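PbSGBP-B lipoprotein (PDB 6D2Y) probably binds polysaccharides as a surface glycan-binding lipoprotein belonging to a polysaccharide utilization locus of Prevotella bryantii. Local coordinates at residues 296-300 with 418-424; 331-335 with 397-402; 337-343 with 353-359. All coordinates share one frame; numbering follows the deposited sequence.

All three contacts lie in the C-terminal region assigned to the xyloglucan-binding family, whose core is a beta sandwich. Contact 2 is buried, without hydrogen bonds between its segments and almost entirely apolar, joining the facing sheets through strand 330-335 and the end of strand 393-398. Contact 1, also buried, mixes a backbone hydrogen bond with apolar packing where strand 423-428 begins; it shares the four-stranded sheet with contact 2, and Gly335 of contact 2 receives backbone bonds from Ser422 and Ser423 of contact 1. Contact 3 is only partly buried, within the long loop after strand 330-335. Lacking regular strands, it combines backbone and side-chain hydrogen bonds, two of them weak, with small apolar contacts, and its Pro337 packs on Ser422.

Contact 1: residues 296-300 with 418-424; sequences HPRLC and INDFSSL
Leu299 and Ser422 bring the two segments together through the backbone: Leu299 N donates to Ser422 O over 3.0 Å with an N-H...O angle of 166°, while the CA atoms of Arg298 and Ser422 approach to 4.2 Å. The next residue does not repeat this bond, because the N-H of Cys300 is poorly aimed at the carbonyl of Phe421 despite its closeness. Leu299 lays its CB against that same carbonyl, 3.2 Å from Phe421 O, and its CD1 continues to Leu424 CB at 3.6 Å, the two leucine side chains crossing at about a right angle. Cys300 CB comes to 3.1 Å from Ile418 O, in the 3-10 segment 418-420, and packs more loosely on Ile418 CD1 and on Phe421 CB just after it. The aliphatic part of Arg298 also packs here, CG 3.5 Å from Ser422 CB. At its charged end the guanidinium and the Asn419 amide are modelled implausibly close, so their mutual placement is doubtful; NH1 of the guanidinium forms a salt bridge with Asp301 OD2. Ser422 and Ser423 both face Gly335, a classic beta bulge at the start of strand 423-428. Beyond it, Leu424 packs on Ile332 and Phe334 of strand 330-335, while Leu299 touches Tyr282 of strand 279-282 and joins Leu424 against Phe224 of strand 222-224.

Contact 2: residues 331-335 with 397-402; sequences QIIFG and IPLSDF
Ile397, near the end of strand 393-398, meets Ile332 tip to tip: the two CD1 methyls stand 3.6 Å apart, each at the end of a chain extended about chi2. Ile397 also touches Ala372 and Tyr374 of strand 372-374. After Pro398 the chain folds into the 3-10 segment 399-401, closed by the backbone bond from Asp401 N to Pro398 O at 2.8 Å. Leu399, the first residue of that turn, sends CD2 back to the Phe334 ring, 4.2 Å from CE2, and leans on Trp308 as well. The contact lies between the two sheets of the beta sandwich: strand 393-398 is paired with strand 311-318 in one sheet, strand 330-335 lies between strands 423-428 and 372-374 in the other, and only side chains and one carbonyl bridge the space between the segments. Phe402, whose N bonds back to Leu399 O, directs its side chain at strand 330-335 and supplies the largest share of the second segment's buried area. Its CG stands anti to the carbonyl carbon (chi1 -76°), which sets the ring against Ile332 and Phe334. There CE2 reaches Phe334 CD2 at 3.6 Å, near the plane of the Phe334 ring and at its edge. The ring planes are inclined by 42° with centroids 5.6 Å apart. CE2 also lies 4.0 Å from Ile332 CG2 and 3.1 Å from the backbone Ile332 O. Leu313 of strand 311-318 touches Phe402, Ile332 and Phe334, and Phe334 meets Phe421 edge-to-face.

Contact 3: residues 337-343 with 353-359; sequences PSQISLG and VTLAGCN
Asn359 and Gln339 join two limbs of one irregular loop, the long connection between strands 330-335 and 372-374, with neither limb forming a regular strand. The Asn359 amide points ND2 at Gln339 O, 3.0 Å away; the donor lies in the carbonyl plane and the N-H...O angle is 157°. The same nitrogen donates to Gly357 O within its own limb, while Asn359 OD1 accepts from Thr361 N. With both ends of the amide engaged, its rotation is fixed, and Ile340 crosses it obliquely, CD1 coming to 3.4 Å from ND2. Ser341 OG, between the backbone N and the carbonyl carbon (chi1 63°), receives the N-H of Gly357 at 3.0 Å and also lies 3.3 Å from Leu355 CB. Leu355 splits its contacts: CB and CD1 lie beside the hydroxyl and CB of Ser341, and CD2 meets Pro337 CB at 3.6 Å, a carbon that Val353 CG1 approaches too. Backbone bonds accompany these side chains, from Ala356 N to Pro337 O and from Cys358 N to Gly343 O, the latter 3.1 Å long. At the far end Leu342 CD1 packs on Cys358 SG at 3.9 Å, and the same sulfur accepts a weak hydrogen bond from Gly343 N at 3.6 Å.

Contact 1: residues 296-300 with 418-424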
ATOM      1  N   HIS A 296      14.682  24.193 -12.070  1.00 44.83           N
ATOM      2  CA  HIS A 296      14.302  23.493 -10.847  1.00 42.67           C
ATOM      3  C   HIS A 296      12.895  23.891 -10.419  1.00 42.73           C
ATOM      4  O   HIS A 296      12.731  24.661  -9.463  1.00 47.91           O
ATOM      5  CB  HIS A 296      15.297  23.772  -9.719  1.00 48.86           C
ATOM      6  CG  HIS A 296      16.703  23.375 -10.038  1.00 53.80           C
ATOM      7  ND1 HIS A 296      17.783  23.802  -9.295  1.00 56.27           N
ATOM      8  CD2 HIS A 296      17.208  22.585 -11.015  1.00 54.50           C
ATOM      9  CE1 HIS A 296      18.893  23.296  -9.804  1.00 57.26           C
ATOM     10  NE2 HIS A 296      18.571  22.554 -10.847  1.00 56.63           N
ATOM     11  N   PRO A 297      11.861  23.379 -11.080  1.00 41.89           N
ATOM     12  CA  PRO A 297      10.494  23.789 -10.742  1.00 43.88           C
ATOM     13  C   PRO A 297      10.052  23.226  -9.402  1.00 49.28           C
ATOM     14  O   PRO A 297      10.651  22.300  -8.848  1.00 47.28           O
ATOM     15  CB  PRO A 297       9.661  23.203 -11.884  1.00 45.73           C
ATOM     16  CG  PRO A 297      10.428  21.986 -12.299  1.00 43.38           C
ATOM     17  CD  PRO A 297      11.886  22.326 -12.112  1.00 41.99           C
ATOM     18  N   ARG A 298       8.975  23.809  -8.881  1.00 46.20           N
ATOM     19  CA  ARG A 298       8.339  23.267  -7.691  1.00 49.17           C
ATOM     20  C   ARG A 298       7.765  21.891  -7.999  1.00 48.52           C
ATOM     21  O   ARG A 298       7.212  21.656  -9.078  1.00 50.13           O
ATOM     22  CB  ARG A 298       7.238  24.212  -7.201  1.00 55.16           C
ATOM     23  CG  ARG A 298       7.766  25.454  -6.498  1.00 57.92           C
ATOM     24  CD  ARG A 298       6.838  26.654  -6.645  1.00 57.52           C
ATOM     25  NE  ARG A 298       5.515  26.420  -6.073  1.00 60.77           N
ATOM     26  CZ  ARG A 298       4.381  26.488  -6.764  1.00 66.62           C
ATOM     27  NH1 ARG A 298       4.405  26.791  -8.055  1.00 76.87           N
ATOM     28  NH2 ARG A 298       3.222  26.260  -6.163  1.00 63.12           N
ATOM     29  N   LEU A 299       7.905  20.967  -7.047  1.00 47.77           N
ATOM     30  CA  LEU A 299       7.433  19.607  -7.280  1.00 51.60           C
ATOM     31  C   LEU A 299       5.920  19.554  -7.446  1.00 55.38           C
ATOM     32  O   LEU A 299       5.403  18.673  -8.141  1.00 58.95           O
ATOM     33  CB  LEU A 299       7.883  18.695  -6.140  1.00 44.82           C
ATOM     34  CG  LEU A 299       9.396  18.494  -6.054  1.00 43.05           C
ATOM     35  CD1 LEU A 299       9.749  17.610  -4.875  1.00 41.64           C
ATOM     36  CD2 LEU A 299       9.925  17.897  -7.350  1.00 49.82           C
ATOM     37  N   CYS A 300       5.195  20.492  -6.831  1.00 56.90           N
ATOM     38  CA  CYS A 300       3.744  20.526  -6.981  1.00 58.71           C
ATOM     39  C   CYS A 300       3.314  20.952  -8.379  1.00 63.43           C
ATOM     40  O   CYS A 300       2.146  20.772  -8.737  1.00 67.96           O
ATOM     41  CB  CYS A 300       3.130  21.461  -5.942  1.00 58.93           C
ATOM     42  SG  CYS A 300       3.829  23.124  -5.941  1.00 65.32           S
ATOM     43  N   ILE A 418      -1.282  22.719  -1.713  1.00 56.90           N
ATOM     44  CA  ILE A 418      -0.424  21.969  -2.622  1.00 60.98           C
ATOM     45  C   ILE A 418       0.944  22.619  -2.729  1.00 64.68           C
ATOM     46  O   ILE A 418       1.910  21.956  -3.120  1.00 62.58           O
ATOM     47  CB  ILE A 418      -1.076  21.827  -4.010  1.00 66.52           C
ATOM     48  CG1 ILE A 418      -1.255  23.198  -4.663  1.00 69.40           C
ATOM     49  CG2 ILE A 418      -2.408  21.095  -3.905  1.00 72.49           C
ATOM     50  CD1 ILE A 418      -0.784  23.249  -6.095  1.00 65.23           C
ATOM     51  N   ASN A 419       1.054  23.903  -2.371  1.00 69.22           N
ATOM     52  CA  ASN A 419       2.340  24.589  -2.399  1.00 69.85           C
ATOM     53  C   ASN A 419       3.331  24.002  -1.404  1.00 68.76           C
ATOM     54  O   ASN A 419       4.538  24.233  -1.540  1.00 66.54           O
ATOM     55  CB  ASN A 419       2.143  26.078  -2.115  1.00 72.90           C
ATOM     56  CG  ASN A 419       1.731  26.855  -3.347  1.00 79.53           C
ATOM     57  OD1 ASN A 419       2.554  27.138  -4.216  1.00 87.83           O
ATOM     58  ND2 ASN A 419       0.454  27.210  -3.425  1.00 81.58           N
ATOM     59  N   ASP A 420       2.855  23.253  -0.410  1.00 71.95           N
ATOM     60  CA  ASP A 420       3.738  22.626   0.566  1.00 71.27           C
ATOM     61  C   ASP A 420       4.496  21.433  -0.003  1.00 62.79           C
ATOM     62  O   ASP A 420       5.321  20.850   0.709  1.00 57.00           O
ATOM     63  CB  ASP A 420       2.932  22.200   1.796  1.00 78.51           C
ATOM     64  CG  ASP A 420       2.198  23.364   2.443  1.00 88.49           C
ATOM     65  OD1 ASP A 420       1.385  24.011   1.752  1.00 94.97           O
ATOM     66  OD2 ASP A 420       2.434  23.636   3.638  1.00 92.43           O
ATOM     67  N   PHE A 421       4.244  21.058  -1.257  1.00 63.45           N
ATOM     68  CA  PHE A 421       4.985  19.985  -1.908  1.00 60.64           C
ATOM     69  C   PHE A 421       5.883  20.548  -3.001  1.00 60.84           C
ATOM     70  O   PHE A 421       5.868  20.061  -4.135  1.00 62.92           O
ATOM     71  CB  PHE A 421       4.028  18.949  -2.506  1.00 58.66           C
ATOM     72  CG  PHE A 421       3.076  18.349  -1.513  1.00 63.69           C
ATOM     73  CD1 PHE A 421       3.517  17.435  -0.571  1.00 59.60           C
ATOM     74  CD2 PHE A 421       1.737  18.699  -1.523  1.00 71.13           C
ATOM     75  CE1 PHE A 421       2.638  16.883   0.339  1.00 62.56           C
ATOM     76  CE2 PHE A 421       0.855  18.151  -0.615  1.00 71.01           C
ATOM     77  CZ  PHE A 421       1.306  17.242   0.316  1.00 66.55           C
ATOM     78  N   SER A 422       6.657  21.584  -2.679  1.00 61.05           N
ATOM     79  CA  SER A 422       7.533  22.225  -3.655  1.00 55.18           C
ATOM     80  C   SER A 422       8.957  21.679  -3.619  1.00 49.19           C
ATOM     81  O   SER A 422       9.581  21.511  -4.675  1.00 48.68           O
ATOM     82  CB  SER A 422       7.560  23.737  -3.427  1.00 51.21           C
ATOM     83  OG  SER A 422       6.261  24.259  -3.208  1.00 53.16           O
ATOM     84  N   SER A 423       9.485  21.413  -2.425  1.00 49.68           N
ATOM     85  CA  SER A 423      10.809  20.835  -2.255  1.00 49.56           C
ATOM     86  C   SER A 423      10.703  19.539  -1.461  1.00 48.76           C
ATOM     87  O   SER A 423       9.719  19.295  -0.758  1.00 47.40           O
ATOM     88  CB  SER A 423      11.760  21.810  -1.554  1.00 42.17           C
ATOM     89  OG  SER A 423      11.877  23.017  -2.281  1.00 52.40           O
ATOM     90  N   LEU A 424      11.737  18.708  -1.579  1.00 46.59           N
ATOM     91  CA  LEU A 424      11.740  17.397  -0.946  1.00 47.22           C
ATOM     92  C   LEU A 424      13.111  17.102  -0.360  1.00 50.25           C
ATOM     93  O   LEU A 424      14.129  17.265  -1.039  1.00 52.71           O
ATOM     94  CB  LEU A 424      11.359  16.298  -1.943  1.00 45.95           C
ATOM     95  CG  LEU A 424      11.375  14.883  -1.366  1.00 45.44           C
ATOM     96  CD1 LEU A 424      10.213  14.695  -0.402  1.00 43.91           C
ATOM     97  CD2 LEU A 424      11.345  13.840  -2.474  1.00 46.36           C
TER

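Contact 2: residues 331-335 with 397-402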
ATOM      1  N   GLN A 331      13.622  10.127   7.287  1.00 50.70           N
ATOM      2  CA  GLN A 331      12.662  11.220   7.347  1.00 54.00           C
ATOM      3  C   GLN A 331      12.495  11.789   5.944  1.00 50.79           C
ATOM      4  O   GLN A 331      13.463  12.271   5.345  1.00 52.29           O
ATOM      5  CB  GLN A 331      13.112  12.295   8.336  1.00 55.50           C
ATOM      6  CG  GLN A 331      13.492  11.721   9.696  1.00 60.67           C
ATOM      7  CD  GLN A 331      13.413  12.732  10.824  1.00 62.78           C
ATOM      8  OE1 GLN A 331      12.759  13.768  10.705  1.00 63.02           O
ATOM      9  NE2 GLN A 331      14.070  12.423  11.938  1.00 61.90           N
ATOM     10  N   ILE A 332      11.282  11.702   5.414  1.00 50.16           N
ATOM     11  CA  ILE A 332      10.951  12.230   4.097  1.00 52.67           C
ATOM     12  C   ILE A 332      10.142  13.501   4.317  1.00 55.21           C
ATOM     13  O   ILE A 332       8.986  13.444   4.748  1.00 52.43           O
ATOM     14  CB  ILE A 332      10.184  11.200   3.258  1.00 47.50           C
ATOM     15  CG1 ILE A 332      10.949   9.873   3.229  1.00 44.71           C
ATOM     16  CG2 ILE A 332       9.955  11.716   1.849  1.00 49.58           C
ATOM     17  CD1 ILE A 332      10.122   8.696   2.763  1.00 43.95           C
ATOM     18  N   ILE A 333      10.746  14.654   4.034  1.00 58.59           N
ATOM     19  CA  ILE A 333      10.178  15.950   4.398  1.00 54.77           C
ATOM     20  C   ILE A 333       9.860  16.730   3.129  1.00 51.83           C
ATOM     21  O   ILE A 333      10.762  17.044   2.342  1.00 46.19           O
ATOM     22  CB  ILE A 333      11.123  16.761   5.299  1.00 50.43           C
ATOM     23  CG1 ILE A 333      11.790  15.868   6.349  1.00 49.25           C
ATOM     24  CG2 ILE A 333      10.371  17.893   5.976  1.00 52.09           C
ATOM     25  CD1 ILE A 333      13.246  15.572   6.054  1.00 51.77           C
ATOM     26  N   PHE A 334       8.583  17.056   2.943  1.00 49.81           N
ATOM     27  CA  PHE A 334       8.157  18.000   1.922  1.00 49.54           C
ATOM     28  C   PHE A 334       8.160  19.407   2.503  1.00 56.09           C
ATOM     29  O   PHE A 334       7.923  19.605   3.698  1.00 61.18           O
ATOM     30  CB  PHE A 334       6.762  17.656   1.399  1.00 50.54           C
ATOM     31  CG  PHE A 334       6.754  16.587   0.341  1.00 53.60           C
ATOM     32  CD1 PHE A 334       7.136  16.881  -0.957  1.00 50.67           C
ATOM     33  CD2 PHE A 334       6.345  15.297   0.638  1.00 48.01           C
ATOM     34  CE1 PHE A 334       7.123  15.908  -1.936  1.00 45.01           C
ATOM     35  CE2 PHE A 334       6.329  14.318  -0.337  1.00 49.19           C
ATOM     36  CZ  PHE A 334       6.720  14.623  -1.626  1.00 44.41           C
ATOM     37  N   GLY A 335       8.427  20.385   1.651  1.00 53.93           N
ATOM     38  CA  GLY A 335       8.537  21.758   2.110  1.00 50.60           C
ATOM     39  C   GLY A 335       8.037  22.740   1.078  1.00 56.08           C
ATOM     40  O   GLY A 335       8.110  22.495  -0.130  1.00 58.59           O
ATOM     41  N   ILE A 397       4.314   5.133   0.897  1.00 57.21           N
ATOM     42  CA  ILE A 397       4.156   5.945   2.098  1.00 59.74           C
ATOM     43  C   ILE A 397       3.046   6.960   1.851  1.00 60.04           C
ATOM     44  O   ILE A 397       3.265   7.959   1.151  1.00 59.25           O
ATOM     45  CB  ILE A 397       5.472   6.637   2.484  1.00 59.82           C
ATOM     46  CG1 ILE A 397       6.547   5.591   2.780  1.00 54.17           C
ATOM     47  CG2 ILE A 397       5.260   7.546   3.682  1.00 63.51           C
ATOM     48  CD1 ILE A 397       7.720   6.126   3.551  1.00 56.68           C
ATOM     49  N   PRO A 398       1.850   6.747   2.396  1.00 61.08           N
ATOM     50  CA  PRO A 398       0.748   7.680   2.134  1.00 65.86           C
ATOM     51  C   PRO A 398       1.034   9.058   2.708  1.00 65.51           C
ATOM     52  O   PRO A 398       1.577   9.194   3.807  1.00 62.44           O
ATOM     53  CB  PRO A 398      -0.450   7.020   2.826  1.00 71.71           C
ATOM     54  CG  PRO A 398       0.149   6.110   3.845  1.00 67.81           C
ATOM     55  CD  PRO A 398       1.443   5.630   3.263  1.00 62.23           C
ATOM     56  N   LEU A 399       0.664  10.087   1.942  1.00 65.25           N
ATOM     57  CA  LEU A 399       0.868  11.459   2.391  1.00 64.25           C
ATOM     58  C   LEU A 399       0.152  11.742   3.703  1.00 65.55           C
ATOM     59  O   LEU A 399       0.558  12.653   4.435  1.00 60.59           O
ATOM     60  CB  LEU A 399       0.405  12.442   1.314  1.00 59.10           C
ATOM     61  CG  LEU A 399       1.170  12.383  -0.008  1.00 59.03           C
ATOM     62  CD1 LEU A 399       0.749  13.521  -0.927  1.00 59.41           C
ATOM     63  CD2 LEU A 399       2.670  12.420   0.240  1.00 60.17           C
ATOM     64  N   SER A 400      -0.894  10.976   4.020  1.00 64.93           N
ATOM     65  CA  SER A 400      -1.564  11.117   5.304  1.00 68.50           C
ATOM     66  C   SER A 400      -0.681  10.684   6.467  1.00 67.97           C
ATOM     67  O   SER A 400      -0.980  11.034   7.612  1.00 68.14           O
ATOM     68  CB  SER A 400      -2.864  10.311   5.309  1.00 74.72           C
ATOM     69  OG  SER A 400      -2.619   8.947   5.008  1.00 78.15           O
ATOM     70  N   ASP A 401       0.388   9.933   6.202  1.00 68.36           N
ATOM     71  CA  ASP A 401       1.311   9.489   7.239  1.00 72.62           C
ATOM     72  C   ASP A 401       2.485  10.441   7.434  1.00 72.33           C
ATOM     73  O   ASP A 401       3.411  10.120   8.185  1.00 74.35           O
ATOM     74  CB  ASP A 401       1.830   8.083   6.924  1.00 73.76           C
ATOM     75  CG  ASP A 401       0.932   6.996   7.479  1.00 79.50           C
ATOM     76  OD1 ASP A 401       0.272   7.241   8.510  1.00 83.42           O
ATOM     77  OD2 ASP A 401       0.894   5.894   6.894  1.00 79.80           O
ATOM     78  N   PHE A 402       2.470  11.598   6.776  1.00 69.18           N
ATOM     79  CA  PHE A 402       3.469  12.630   7.020  1.00 66.58           C
ATOM     80  C   PHE A 402       3.052  13.467   8.222  1.00 64.19           C
ATOM     81  O   PHE A 402       2.954  14.693   8.125  1.00 72.63           O
ATOM     82  CB  PHE A 402       3.644  13.523   5.788  1.00 62.09           C
ATOM     83  CG  PHE A 402       4.430  12.889   4.674  1.00 59.20           C
ATOM     84  CD1 PHE A 402       3.958  11.757   4.026  1.00 68.36           C
ATOM     85  CD2 PHE A 402       5.631  13.438   4.259  1.00 51.73           C
ATOM     86  CE1 PHE A 402       4.677  11.177   2.997  1.00 67.90           C
ATOM     87  CE2 PHE A 402       6.352  12.865   3.229  1.00 58.45           C
ATOM     88  CZ  PHE A 402       5.875  11.732   2.597  1.00 65.30           C
TER

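Contact 3: residues 337-343 with 353-359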
ATOM      1  N   PRO A 337       8.119  26.796  -0.521  1.00 57.61           N
ATOM      2  CA  PRO A 337       9.166  27.805  -0.736  1.00 54.97           C
ATOM      3  C   PRO A 337       9.361  28.712   0.461  1.00 55.36           C
ATOM      4  O   PRO A 337      10.462  29.258   0.637  1.00 58.54           O
ATOM      5  CB  PRO A 337       8.657  28.587  -1.955  1.00 58.62           C
ATOM      6  CG  PRO A 337       7.742  27.655  -2.645  1.00 56.84           C
ATOM      7  CD  PRO A 337       7.072  26.875  -1.555  1.00 57.98           C
ATOM      8  N   SER A 338       8.330  28.883   1.293  1.00 59.21           N
ATOM      9  CA  SER A 338       8.501  29.615   2.536  1.00 61.84           C
ATOM     10  C   SER A 338       9.516  28.955   3.464  1.00 57.43           C
ATOM     11  O   SER A 338      10.149  29.646   4.264  1.00 61.92           O
ATOM     12  CB  SER A 338       7.138  29.753   3.224  1.00 68.34           C
ATOM     13  OG  SER A 338       7.283  29.864   4.629  1.00 78.75           O
ATOM     14  N   GLN A 339       9.688  27.641   3.385  1.00 52.90           N
ATOM     15  CA  GLN A 339      10.569  26.930   4.306  1.00 52.50           C
ATOM     16  C   GLN A 339      11.962  26.698   3.731  1.00 50.11           C
ATOM     17  O   GLN A 339      12.956  26.769   4.465  1.00 51.47           O
ATOM     18  CB  GLN A 339       9.951  25.581   4.687  1.00 53.26           C
ATOM     19  CG  GLN A 339       8.642  25.702   5.436  1.00 56.65           C
ATOM     20  CD  GLN A 339       7.953  24.360   5.592  1.00 57.15           C
ATOM     21  OE1 GLN A 339       7.303  23.872   4.666  1.00 56.16           O
ATOM     22  NE2 GLN A 339       8.079  23.761   6.770  1.00 56.83           N
ATOM     23  N   ILE A 340      12.055  26.415   2.434  1.00 49.32           N
ATOM     24  CA  ILE A 340      13.318  26.031   1.818  1.00 49.47           C
ATOM     25  C   ILE A 340      13.239  26.347   0.331  1.00 52.08           C
ATOM     26  O   ILE A 340      12.189  26.190  -0.299  1.00 51.53           O
ATOM     27  CB  ILE A 340      13.632  24.536   2.071  1.00 50.38           C
ATOM     28  CG1 ILE A 340      14.972  24.150   1.444  1.00 44.42           C
ATOM     29  CG2 ILE A 340      12.511  23.649   1.545  1.00 51.51           C
ATOM     30  CD1 ILE A 340      16.146  24.897   2.026  1.00 44.47           C
ATOM     31  N   SER A 341      14.361  26.799  -0.223  1.00 51.40           N
ATOM     32  CA  SER A 341      14.482  27.057  -1.651  1.00 49.82           C
ATOM     33  C   SER A 341      15.963  27.113  -1.992  1.00 49.80           C
ATOM     34  O   SER A 341      16.808  27.325  -1.119  1.00 48.99           O
ATOM     35  CB  SER A 341      13.782  28.359  -2.056  1.00 46.76           C
ATOM     36  OG  SER A 341      14.381  29.475  -1.420  1.00 49.16           O
ATOM     37  N   LEU A 342      16.271  26.912  -3.271  1.00 44.09           N
ATOM     38  CA  LEU A 342      17.651  26.982  -3.746  1.00 40.24           C
ATOM     39  C   LEU A 342      17.926  28.411  -4.194  1.00 45.72           C
ATOM     40  O   LEU A 342      17.612  28.792  -5.323  1.00 46.51           O
ATOM     41  CB  LEU A 342      17.898  25.991  -4.875  1.00 41.65           C
ATOM     42  CG  LEU A 342      19.350  25.973  -5.362  1.00 46.76           C
ATOM     43  CD1 LEU A 342      20.265  25.370  -4.306  1.00 53.25           C
ATOM     44  CD2 LEU A 342      19.485  25.235  -6.684  1.00 41.87           C
ATOM     45  N   GLY A 343      18.515  29.203  -3.307  1.00 46.65           N
ATOM     46  CA  GLY A 343      18.820  30.584  -3.626  1.00 47.70           C
ATOM     47  C   GLY A 343      19.101  31.370  -2.358  1.00 49.40           C
ATOM     48  O   GLY A 343      19.381  30.798  -1.306  1.00 57.99           O
ATOM     49  N   VAL A 353       5.674  34.611  -2.719  1.00 61.43           N
ATOM     50  CA  VAL A 353       6.209  33.965  -1.526  1.00 69.29           C
ATOM     51  C   VAL A 353       7.611  34.496  -1.264  1.00 69.87           C
ATOM     52  O   VAL A 353       8.430  34.596  -2.184  1.00 62.01           O
ATOM     53  CB  VAL A 353       6.226  32.435  -1.690  1.00 64.16           C
ATOM     54  CG1 VAL A 353       6.877  31.771  -0.485  1.00 57.96           C
ATOM     55  CG2 VAL A 353       4.818  31.906  -1.901  1.00 73.05           C
ATOM     56  N   THR A 354       7.890  34.838  -0.009  1.00 70.65           N
ATOM     57  CA  THR A 354       9.236  35.226   0.399  1.00 69.41           C
ATOM     58  C   THR A 354      10.054  33.959   0.624  1.00 65.89           C
ATOM     59  O   THR A 354       9.825  33.226   1.592  1.00 63.77           O
ATOM     60  CB  THR A 354       9.191  36.088   1.657  1.00 74.22           C
ATOM     61  OG1 THR A 354       8.138  37.052   1.535  1.00 83.94           O
ATOM     62  CG2 THR A 354      10.511  36.818   1.848  1.00 71.30           C
ATOM     63  N   LEU A 355      10.999  33.695  -0.274  1.00 69.93           N
ATOM     64  CA  LEU A 355      11.773  32.464  -0.211  1.00 60.78           C
ATOM     65  C   LEU A 355      12.682  32.451   1.011  1.00 58.69           C
ATOM     66  O   LEU A 355      13.202  33.484   1.442  1.00 61.33           O
ATOM     67  CB  LEU A 355      12.611  32.292  -1.478  1.00 61.51           C
ATOM     68  CG  LEU A 355      11.872  32.273  -2.816  1.00 61.23           C
ATOM     69  CD1 LEU A 355      12.773  31.717  -3.902  1.00 59.83           C
ATOM     70  CD2 LEU A 355      10.590  31.470  -2.718  1.00 64.33           C
ATOM     71  N   ALA A 356      12.874  31.257   1.570  1.00 62.28           N
ATOM     72  CA  ALA A 356      13.737  31.097   2.731  1.00 60.59           C
ATOM     73  C   ALA A 356      15.207  30.957   2.366  1.00 54.87           C
ATOM     74  O   ALA A 356      16.062  31.122   3.242  1.00 54.55           O
ATOM     75  CB  ALA A 356      13.298  29.879   3.548  1.00 54.64           C
ATOM     76  N   GLY A 357      15.520  30.668   1.107  1.00 50.13           N
ATOM     77  CA  GLY A 357      16.895  30.426   0.726  1.00 50.81           C
ATOM     78  C   GLY A 357      17.385  29.077   1.233  1.00 51.86           C
ATOM     79  O   GLY A 357      16.643  28.278   1.805  1.00 57.46           O
ATOM     80  N   CYS A 358      18.672  28.834   1.003  1.00 49.02           N
ATOM     81  CA  CYS A 358      19.282  27.579   1.423  1.00 45.09           C
ATOM     82  C   CYS A 358      19.404  27.526   2.940  1.00 49.37           C
ATOM     83  O   CYS A 358      19.879  28.475   3.569  1.00 50.17           O
ATOM     84  CB  CYS A 358      20.658  27.417   0.779  1.00 45.37           C
ATOM     85  SG  CYS A 358      20.651  27.370  -1.026  1.00 52.85           S
ATOM     86  N   ASN A 359      18.975  26.410   3.525  1.00 50.13           N
ATOM     87  CA  ASN A 359      19.089  26.205   4.961  1.00 53.26           C
ATOM     88  C   ASN A 359      18.891  24.727   5.258  1.00 50.78           C
ATOM     89  O   ASN A 359      18.397  23.968   4.421  1.00 47.95           O
ATOM     90  CB  ASN A 359      18.073  27.049   5.738  1.00 51.89           C
ATOM     91  CG  ASN A 359      16.662  26.496   5.646  1.00 54.13           C
ATOM     92  OD1 ASN A 359      16.260  25.655   6.449  1.00 58.26           O
ATOM     93  ND2 ASN A 359      15.902  26.972   4.667  1.00 51.76           N
TER